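Local atomic coordinates of alginate biosynthesis protein AlgX (Pseudomonas aeruginosa, PDB entry 4KNC), a protein that takes part in the O-acetylation of the exopolysaccharide alginate and protects the polymer from degradation as it crosses the periplasm. Residues T55-S60 and E108-N113; V83-T88 and F298-D303; V341-A346 and Q411-E416. One frame throughout, in Å; residues are numbered along the deposited sequence.

Contact 1: residues T55-S60 and E108-N113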
loop_
_atom_site.group_PDB
_atom_site.type_symbol
_atom_site.label_atom_id
_atom_site.label_comp_id
_atom_site.label_asym_id
_atom_site.label_seq_id
_atom_site.Cartn_x
_atom_site.Cartn_y
_atom_site.Cartn_z
ATOM N N THR A 55 11.493 -17.835 0.447
ATOM C CA THR A 55 11.284 -18.441 -0.871
ATOM C C THR A 55 9.818 -18.487 -1.250
ATOM O O THR A 55 9.477 -18.900 -2.350
ATOM C CB THR A 55 11.807 -19.889 -0.933
ATOM O OG1 THR A 55 11.173 -20.664 0.094
ATOM C CG2 THR A 55 13.325 -19.927 -0.737
ATOM N N ASP A 56 8.938 -18.071 -0.345
ATOM C CA ASP A 56 7.498 -18.133 -0.607
ATOM C C ASP A 56 6.962 -16.762 -1.004
ATOM O O ASP A 56 7.255 -15.781 -0.341
ATOM C CB ASP A 56 6.763 -18.640 0.636
ATOM C CG ASP A 56 6.935 -17.713 1.826
ATOM O OD1 ASP A 56 8.071 -17.608 2.341
ATOM O OD2 ASP A 56 5.942 -17.068 2.227
ATOM N N PHE A 57 6.180 -16.691 -2.086
ATOM C CA PHE A 57 5.643 -15.416 -2.569
ATOM C C PHE A 57 4.187 -15.576 -3.013
ATOM O O PHE A 57 3.738 -16.684 -3.261
ATOM C CB PHE A 57 6.493 -14.876 -3.730
ATOM C CG PHE A 57 7.891 -14.510 -3.327
ATOM C CD1 PHE A 57 8.149 -13.295 -2.728
ATOM C CD2 PHE A 57 8.942 -15.391 -3.529
ATOM C CE1 PHE A 57 9.439 -12.952 -2.324
ATOM C CE2 PHE A 57 10.234 -15.058 -3.137
ATOM C CZ PHE A 57 10.483 -13.830 -2.535
ATOM N N GLY A 58 3.455 -14.472 -3.108
ATOM C CA GLY A 58 2.083 -14.523 -3.592
ATOM C C GLY A 58 1.014 -14.499 -2.510
ATOM O O GLY A 58 1.220 -13.980 -1.407
ATOM N N THR A 59 -0.146 -15.058 -2.838
ATOM C CA THR A 59 -1.275 -15.065 -1.930
ATOM C C THR A 59 -2.205 -16.233 -2.262
ATOM O O THR A 59 -1.930 -17.010 -3.171
ATOM C CB THR A 59 -2.068 -13.747 -2.018
ATOM O OG1 THR A 59 -3.140 -13.773 -1.064
ATOM C CG2 THR A 59 -2.643 -13.557 -3.422
ATOM N N SER A 60 -3.301 -16.344 -1.517
ATOM C CA SER A 60 -4.290 -17.406 -1.715
ATOM C C SER A 60 -5.123 -17.182 -2.970
ATOM O O SER A 60 -5.100 -16.091 -3.549
ATOM C CB SER A 60 -5.236 -17.449 -0.522
ATOM O OG SER A 60 -6.045 -16.290 -0.501
ATOM N N GLU A 108 17.438 -19.817 -6.280
ATOM C CA GLU A 108 16.725 -20.158 -7.508
ATOM C C GLU A 108 15.251 -20.423 -7.210
ATOM O O GLU A 108 14.369 -20.062 -7.993
ATOM C CB GLU A 108 17.370 -21.357 -8.224
ATOM C CG GLU A 108 18.797 -21.109 -8.731
ATOM C CD GLU A 108 18.876 -20.004 -9.775
ATOM O OE1 GLU A 108 17.852 -19.739 -10.430
ATOM O OE2 GLU A 108 19.956 -19.390 -9.938
ATOM N N LEU A 109 14.982 -21.036 -6.062
ATOM C CA LEU A 109 13.603 -21.319 -5.685
ATOM C C LEU A 109 12.836 -20.028 -5.417
ATOM O O LEU A 109 11.684 -19.875 -5.846
ATOM C CB LEU A 109 13.555 -22.205 -4.450
ATOM C CG LEU A 109 12.146 -22.569 -4.010
ATOM C CD1 LEU A 109 11.460 -23.297 -5.159
ATOM C CD2 LEU A 109 12.183 -23.408 -2.749
ATOM N N ALA A 110 13.484 -19.109 -4.700
ATOM C CA ALA A 110 12.900 -17.806 -4.412
ATOM C C ALA A 110 12.588 -17.052 -5.703
ATOM O O ALA A 110 11.492 -16.526 -5.873
ATOM C CB ALA A 110 13.841 -16.971 -3.515
ATOM N N LYS A 111 13.556 -17.010 -6.611
ATOM C CA LYS A 111 13.403 -16.288 -7.877
ATOM C C LYS A 111 12.278 -16.869 -8.733
ATOM O O LYS A 111 11.477 -16.141 -9.320
ATOM C CB LYS A 111 14.722 -16.307 -8.653
ATOM C CG LYS A 111 14.600 -15.797 -10.096
ATOM C CD LYS A 111 15.930 -15.871 -10.816
ATOM C CE LYS A 111 15.771 -15.474 -12.286
ATOM N NZ LYS A 111 17.093 -15.403 -12.964
ATOM N N LYS A 112 12.231 -18.193 -8.785
ATOM C CA LYS A 112 11.201 -18.916 -9.516
ATOM C C LYS A 112 9.815 -18.570 -8.950
ATOM O O LYS A 112 8.886 -18.228 -9.682
ATOM C CB LYS A 112 11.474 -20.422 -9.370
ATOM C CG LYS A 112 10.628 -21.313 -10.230
ATOM C CD LYS A 112 10.597 -22.741 -9.704
ATOM C CE LYS A 112 11.962 -23.391 -9.735
ATOM N NZ LYS A 112 11.972 -24.632 -8.902
ATOM N N ASN A 113 9.680 -18.648 -7.629
ATOM C CA ASN A 113 8.394 -18.343 -7.004
ATOM C C ASN A 113 7.959 -16.882 -7.178
ATOM O O ASN A 113 6.790 -16.588 -7.458
ATOM C CB ASN A 113 8.407 -18.778 -5.540
ATOM C CG ASN A 113 8.347 -20.282 -5.402
ATOM O OD1 ASN A 113 7.868 -20.970 -6.305
ATOM N ND2 ASN A 113 8.842 -20.800 -4.292
#
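Leu109 is the first residue of helix 107-123 to meet the loop 55-60, through one branch of its side chain: CD2 comes to 4.0 Å from CB of Thr55, and the two side chains run at a slant to each other. The backbone N of Leu109 is turned to Asp106, whose OD1 accepts its hydrogen bond near the start of the helix.

One residue on, Ala110 brings the two backbones close together, its CA only 3.9 Å from CA of Thr55. With CB of Ala110 lying alongside the loop, the two CA atoms face each other directly. The Ala110 CB lies against CA and CG2 of Thr55 and is also 4.1 Å from CE2 of the Phe57 ring. The carbonyl O of Ala110 approaches that ring carbon too, at 3.4 Å and obliquely.

Asn113, a helical turn later, supplies the polar tie. Its ND2 donates to the backbone O of Thr55 over 2.8 Å, and the N-H...O angle of 165° makes the bond nearly straight. The acceptor lies close to the amide plane of Asn113, while the donor is tilted 23° from the carbonyl plane of Thr55. CG of Asn113 stands opposite its own carbonyl carbon (chi1 -73°), the setting in which the amide meets the Thr55 carbonyl. The CB of Asn113 meets the edge of the Phe57 ring, 4.0 Å from CD2. One asparagine thus grips the loop backbone with its amide and flanks the aromatic ring with its methylene.

The contact lies at the surface of the SGNH hydrolase-like domain, joining the loop between strand 46-48 and helix 61-76 to helix 107-123. Leu91 of helix 89-93 touches both Phe57 and Ala110, and Ser60 caps the start of helix 61-76 through Gly63 N.

Contact 2: residues V83-T88 and F298-D303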
loop_
_atom_site.group_PDB
_atom_site.type_symbol
_atom_site.label_atom_id
_atom_site.label_comp_id
_atom_site.label_asym_id
_atom_site.label_seq_id
_atom_site.Cartn_x
_atom_site.Cartn_y
_atom_site.Cartn_z
ATOM N N VAL A 83 1.291 -2.634 -10.738
ATOM C CA VAL A 83 1.785 -3.002 -9.409
ATOM C C VAL A 83 3.316 -3.097 -9.387
ATOM O O VAL A 83 3.936 -3.772 -10.217
ATOM C CB VAL A 83 1.120 -4.303 -8.822
ATOM C CG1 VAL A 83 1.973 -4.906 -7.720
ATOM C CG2 VAL A 83 -0.283 -4.017 -8.276
ATOM N N VAL A 84 3.920 -2.373 -8.452
ATOM C CA VAL A 84 5.345 -2.476 -8.213
ATOM C C VAL A 84 5.556 -3.388 -7.011
ATOM O O VAL A 84 5.330 -2.993 -5.866
ATOM C CB VAL A 84 5.963 -1.107 -7.977
ATOM C CG1 VAL A 84 7.393 -1.259 -7.425
ATOM C CG2 VAL A 84 5.955 -0.305 -9.302
ATOM N N TYR A 85 5.951 -4.623 -7.290
ATOM C CA TYR A 85 6.105 -5.656 -6.279
ATOM C C TYR A 85 7.576 -5.678 -5.893
ATOM O O TYR A 85 8.381 -6.366 -6.525
ATOM C CB TYR A 85 5.698 -6.997 -6.890
ATOM C CG TYR A 85 5.414 -8.153 -5.935
ATOM C CD1 TYR A 85 4.536 -8.014 -4.854
ATOM C CD2 TYR A 85 5.983 -9.407 -6.156
ATOM C CE1 TYR A 85 4.251 -9.094 -4.012
ATOM C CE2 TYR A 85 5.707 -10.489 -5.320
ATOM C CZ TYR A 85 4.849 -10.323 -4.253
ATOM O OH TYR A 85 4.592 -11.396 -3.443
ATOM N N GLN A 86 7.932 -4.891 -4.880
ATOM C CA GLN A 86 9.344 -4.675 -4.543
ATOM C C GLN A 86 10.028 -6.008 -4.204
ATOM O O GLN A 86 9.555 -6.768 -3.368
ATOM C CB GLN A 86 9.472 -3.687 -3.376
ATOM C CG GLN A 86 10.869 -3.052 -3.257
ATOM C CD GLN A 86 11.057 -2.280 -1.944
ATOM O OE1 GLN A 86 10.453 -2.616 -0.919
ATOM N NE2 GLN A 86 11.892 -1.241 -1.979
ATOM N N PRO A 87 11.127 -6.315 -4.893
ATOM C CA PRO A 87 11.779 -7.612 -4.669
ATOM C C PRO A 87 12.561 -7.669 -3.346
ATOM O O PRO A 87 12.862 -6.639 -2.747
ATOM C CB PRO A 87 12.721 -7.740 -5.869
ATOM C CG PRO A 87 13.006 -6.301 -6.278
ATOM C CD PRO A 87 11.715 -5.565 -6.021
ATOM N N THR A 88 12.890 -8.868 -2.892
ATOM C CA THR A 88 13.532 -8.993 -1.580
ATOM C C THR A 88 15.002 -8.578 -1.604
ATOM O O THR A 88 15.640 -8.515 -2.660
ATOM C CB THR A 88 13.364 -10.407 -0.990
ATOM O OG1 THR A 88 13.860 -11.386 -1.916
ATOM C CG2 THR A 88 11.878 -10.691 -0.696
ATOM N N PHE A 298 4.330 -1.842 -3.104
ATOM C CA PHE A 298 4.415 -2.482 -1.791
ATOM C C PHE A 298 5.394 -3.657 -1.845
ATOM O O PHE A 298 5.799 -4.088 -2.931
ATOM C CB PHE A 298 3.034 -2.944 -1.316
ATOM C CG PHE A 298 2.308 -3.820 -2.300
ATOM C CD1 PHE A 298 1.511 -3.259 -3.290
ATOM C CD2 PHE A 298 2.424 -5.206 -2.238
ATOM C CE1 PHE A 298 0.840 -4.062 -4.218
ATOM C CE2 PHE A 298 1.756 -6.018 -3.157
ATOM C CZ PHE A 298 0.961 -5.439 -4.152
ATOM N N ALA A 299 5.760 -4.181 -0.679
ATOM C CA ALA A 299 6.712 -5.278 -0.593
ATOM C C ALA A 299 6.058 -6.650 -0.405
ATOM O O ALA A 299 4.838 -6.782 -0.354
ATOM C CB ALA A 299 7.737 -5.018 0.518
ATOM N N THR A 300 6.892 -7.672 -0.269
ATOM C CA THR A 300 6.434 -9.049 -0.401
ATOM C C THR A 300 5.904 -9.700 0.884
ATOM O O THR A 300 5.536 -10.873 0.862
ATOM C CB THR A 300 7.571 -9.930 -0.983
ATOM O OG1 THR A 300 8.742 -9.828 -0.149
ATOM C CG2 THR A 300 7.923 -9.469 -2.400
ATOM N N HIS A 301 5.862 -8.958 1.994
ATOM C CA HIS A 301 5.457 -9.561 3.269
ATOM C C HIS A 301 3.999 -9.305 3.639
ATOM O O HIS A 301 3.526 -9.803 4.645
ATOM C CB HIS A 301 6.378 -9.111 4.420
ATOM C CG HIS A 301 6.340 -7.636 4.682
ATOM N ND1 HIS A 301 7.024 -6.721 3.906
ATOM C CD2 HIS A 301 5.687 -6.914 5.627
ATOM C CE1 HIS A 301 6.807 -5.503 4.370
ATOM N NE2 HIS A 301 6.006 -5.591 5.419
ATOM N N TYR A 302 3.294 -8.510 2.848
ATOM C CA TYR A 302 1.917 -8.197 3.186
ATOM C C TYR A 302 0.966 -9.298 2.778
ATOM O O TYR A 302 1.206 -10.025 1.809
ATOM C CB TYR A 302 1.485 -6.888 2.541
ATOM C CG TYR A 302 2.296 -5.728 3.010
ATOM C CD1 TYR A 302 2.209 -5.278 4.328
ATOM C CD2 TYR A 302 3.147 -5.069 2.139
ATOM C CE1 TYR A 302 2.982 -4.205 4.770
ATOM C CE2 TYR A 302 3.901 -4.014 2.559
ATOM C CZ TYR A 302 3.822 -3.575 3.868
ATOM O OH TYR A 302 4.599 -2.501 4.246
ATOM N N ASP A 303 -0.127 -9.405 3.523
ATOM C CA ASP A 303 -1.182 -10.359 3.208
ATOM C C ASP A 303 -2.093 -9.711 2.189
ATOM O O ASP A 303 -2.893 -8.843 2.540
ATOM C CB ASP A 303 -1.977 -10.717 4.468
ATOM C CG ASP A 303 -3.252 -11.495 4.159
ATOM O OD1 ASP A 303 -3.321 -12.142 3.093
ATOM O OD2 ASP A 303 -4.186 -11.463 4.986
HETATM O O HOH W 1 3.163 -11.265 -1.259
HETATM O O HOH W 2 9.740 -7.491 -0.714
#
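Phe298 and Tyr85 form a parallel bridge between strands 293-298 and 80-85, held by two backbone hydrogen bonds. Phe298 N donates to Val84 O (3.2 Å), and Gln86 N donates to Phe298 O (3.0 Å), so the amide and carbonyl of Phe298 are both used on the neighbouring segment.

Past the bridge no direct backbone bond joins the segments, and water links them, while Thr300 CG2 still lies 3.3 Å from Gln86 O. One water donates to Gln86 O and accepts from Thr300 N. A second lies at the edge of the Tyr85 ring, 2.6 Å from OH, and can donate to Thr300 O over a longer 3.2 Å; that hydroxyl also has a probable bond with Gly58 N. Thr88 OG1 caps Leu91 N, and Tyr85 O accepts from Tyr114 OH.

Thr300 CG2 sits over one face of the Tyr85 ring in a CH-pi contact, 3.9 Å from the centroid and 19° off the normal. With OG1 between the backbone N and the carbonyl carbon (chi1 56°), CG2 falls opposite the latter. Phe298 CE2 meets the ring edge, 3.8 Å from CD1, and Val83 CG1 touches CZ of Phe298.

Gln86 NE2 donates to OD1 of Asn244, which follows Ser243, the inferred nucleophile, in sequence. This bond, with about 6 Å between the Gln86 and His150 side chains, places the glutamine beside, but not within, the inferred catalytic triad.

Contact 3: residues V341-A346 and Q411-E416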
loop_
_atom_site.group_PDB
_atom_site.type_symbol
_atom_site.label_atom_id
_atom_site.label_comp_id
_atom_site.label_asym_id
_atom_site.label_seq_id
_atom_site.Cartn_x
_atom_site.Cartn_y
_atom_site.Cartn_z
ATOM N N VAL A 341 -26.359 4.147 15.515
ATOM C CA VAL A 341 -26.238 5.278 14.598
ATOM C C VAL A 341 -27.328 5.301 13.525
ATOM O O VAL A 341 -27.903 6.354 13.238
ATOM C CB VAL A 341 -24.850 5.323 13.933
ATOM C CG1 VAL A 341 -24.707 6.586 13.104
ATOM C CG2 VAL A 341 -23.763 5.257 14.987
ATOM N N LEU A 342 -27.613 4.146 12.929
ATOM C CA LEU A 342 -28.679 4.081 11.932
ATOM C C LEU A 342 -29.606 2.921 12.243
ATOM O O LEU A 342 -29.151 1.810 12.528
ATOM C CB LEU A 342 -28.105 3.926 10.533
ATOM C CG LEU A 342 -27.106 4.996 10.095
ATOM C CD1 LEU A 342 -26.466 4.604 8.781
ATOM C CD2 LEU A 342 -27.799 6.337 9.970
ATOM N N LEU A 343 -30.905 3.193 12.211
ATOM C CA LEU A 343 -31.909 2.174 12.485
ATOM C C LEU A 343 -32.934 2.152 11.361
ATOM O O LEU A 343 -33.639 3.136 11.133
ATOM C CB LEU A 343 -32.590 2.428 13.843
ATOM C CG LEU A 343 -33.602 1.405 14.388
ATOM C CD1 LEU A 343 -32.941 0.062 14.685
ATOM C CD2 LEU A 343 -34.335 1.930 15.631
ATOM N N ASN A 344 -32.993 1.031 10.647
ATOM C CA ASN A 344 -34.028 0.776 9.650
ATOM C C ASN A 344 -35.391 0.545 10.325
ATOM O O ASN A 344 -36.015 -0.507 10.153
ATOM C CB ASN A 344 -33.623 -0.445 8.815
ATOM C CG ASN A 344 -34.556 -0.707 7.634
ATOM O OD1 ASN A 344 -35.480 0.064 7.356
ATOM N ND2 ASN A 344 -34.306 -1.808 6.931
ATOM N N SER A 345 -35.856 1.534 11.088
ATOM C CA SER A 345 -37.107 1.403 11.850
ATOM C C SER A 345 -38.366 1.262 10.989
ATOM O O SER A 345 -39.398 0.803 11.470
ATOM C CB SER A 345 -37.272 2.567 12.834
ATOM O OG SER A 345 -37.239 3.812 12.160
ATOM N N ALA A 346 -38.284 1.657 9.722
ATOM C CA ALA A 346 -39.418 1.500 8.813
ATOM C C ALA A 346 -39.371 0.151 8.100
ATOM O O ALA A 346 -40.207 -0.133 7.238
ATOM C CB ALA A 346 -39.467 2.642 7.799
ATOM N N GLN A 411 -31.325 -8.927 5.568
ATOM C CA GLN A 411 -31.914 -7.590 5.597
ATOM C C GLN A 411 -31.315 -6.720 6.706
ATOM O O GLN A 411 -31.390 -7.057 7.890
ATOM C CB GLN A 411 -33.436 -7.661 5.755
ATOM C CG GLN A 411 -34.168 -8.214 4.552
ATOM C CD GLN A 411 -34.088 -7.301 3.345
ATOM O OE1 GLN A 411 -34.694 -6.230 3.317
ATOM N NE2 GLN A 411 -33.336 -7.726 2.333
ATOM N N PHE A 412 -30.724 -5.599 6.303
ATOM C CA PHE A 412 -30.140 -4.638 7.231
ATOM C C PHE A 412 -31.155 -4.160 8.274
ATOM O O PHE A 412 -32.289 -3.801 7.944
ATOM C CB PHE A 412 -29.578 -3.445 6.455
ATOM C CG PHE A 412 -28.976 -2.372 7.327
ATOM C CD1 PHE A 412 -27.723 -2.536 7.890
ATOM C CD2 PHE A 412 -29.664 -1.191 7.571
ATOM C CE1 PHE A 412 -27.166 -1.543 8.695
ATOM C CE2 PHE A 412 -29.118 -0.197 8.366
ATOM C CZ PHE A 412 -27.862 -0.375 8.932
ATOM N N LEU A 413 -30.750 -4.178 9.539
ATOM C CA LEU A 413 -31.566 -3.592 10.584
ATOM C C LEU A 413 -30.880 -2.382 11.199
ATOM O O LEU A 413 -31.482 -1.315 11.313
ATOM C CB LEU A 413 -31.878 -4.600 11.679
ATOM C CG LEU A 413 -32.501 -3.870 12.873
ATOM C CD1 LEU A 413 -33.974 -3.530 12.595
ATOM C CD2 LEU A 413 -32.341 -4.667 14.143
ATOM N N SER A 414 -29.621 -2.530 11.599
ATOM C CA SER A 414 -28.959 -1.384 12.229
ATOM C C SER A 414 -27.444 -1.287 12.057
ATOM O O SER A 414 -26.761 -2.276 11.794
ATOM C CB SER A 414 -29.315 -1.304 13.722
ATOM O OG SER A 414 -28.452 -2.121 14.486
ATOM N N LEU A 415 -26.942 -0.064 12.196
ATOM C CA LEU A 415 -25.520 0.190 12.304
ATOM C C LEU A 415 -25.238 0.917 13.614
ATOM O O LEU A 415 -25.878 1.933 13.923
ATOM C CB LEU A 415 -25.006 1.029 11.131
ATOM C CG LEU A 415 -23.581 1.575 11.335
ATOM C CD1 LEU A 415 -22.555 0.454 11.346
ATOM C CD2 LEU A 415 -23.212 2.623 10.290
ATOM N N GLU A 416 -24.268 0.392 14.362
ATOM C CA GLU A 416 -23.877 0.923 15.654
ATOM C C GLU A 416 -22.389 1.205 15.653
ATOM O O GLU A 416 -21.617 0.497 15.002
ATOM C CB GLU A 416 -24.170 -0.089 16.766
ATOM C CG GLU A 416 -25.630 -0.419 16.972
ATOM C CD GLU A 416 -25.834 -1.471 18.057
ATOM O OE1 GLU A 416 -26.941 -1.529 18.631
ATOM O OE2 GLU A 416 -24.887 -2.238 18.337
#
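A classic beta bulge marks the pairing of strand 338-343 with strand 412-418 in the C-terminal carbohydrate-binding module: Val341 and Leu342 both face Leu415. The evidence is a shared acceptor. Leu415 O takes Val341 N at 2.8 Å and Leu342 N at 3.0 Å, both donors lying in its carbonyl plane. Leu415 N returns a bond to Leu342 O, which makes Leu342 and Leu415 a hydrogen-bonded antiparallel pair. Their side chains lie side by side and point the same way, with Leu342 CD1 and Leu415 CD2 4.1 Å apart; Ala431 of strand 428-435 touches both.

Leu343 and Ser414 form the non-hydrogen-bonded pair that follows, on the other face of the sheet. There Leu343 CD1 rests 4.0 Å from Ser414 CB and also reaches Leu413 CD1.

At the end of the strand Asn344 grips its partner twice. Its backbone N donates to Leu413 O, and its ND2 to Phe412 O over 3.0 Å with an N-H...O angle of 168°. A chi1 of -173°, which places CG opposite the backbone N, carries the amide to that carbonyl. OD1 accepts from Leu348 N, so each end of the amide is engaged.

The strand axes run at 168°, nearly antiparallel, until Asn344, centre of an inverse gamma turn, bends the chain away: an edge strand of an antiparallel sheet, as expected in a beta-sandwich carbohydrate-binding module.

Contacts 1 and 2 belong to the SGNH hydrolase-like domain, their centres 12 Å apart, and their segments alternate along the chain. They touch directly: Phe57 CE1 lies 3.7 Å from Thr88 CG2 and 3.8 Å from Thr300 CB, so the surface loop of contact 1 rests against the loops that follow the two strands of contact 2. Helix 107-123 serves both, since it carries Asn113 of contact 1 and also packs on strand 80-85. Contact 3 comes later in sequence, in an antiparallel sheet of the carbohydrate-binding module, with its centre 45 Å from contact 1 and 40 Å from contact 2. This separation reflects the two-domain build: a probable acetylation centre in one domain and, well apart from it, a module that may bind alginate.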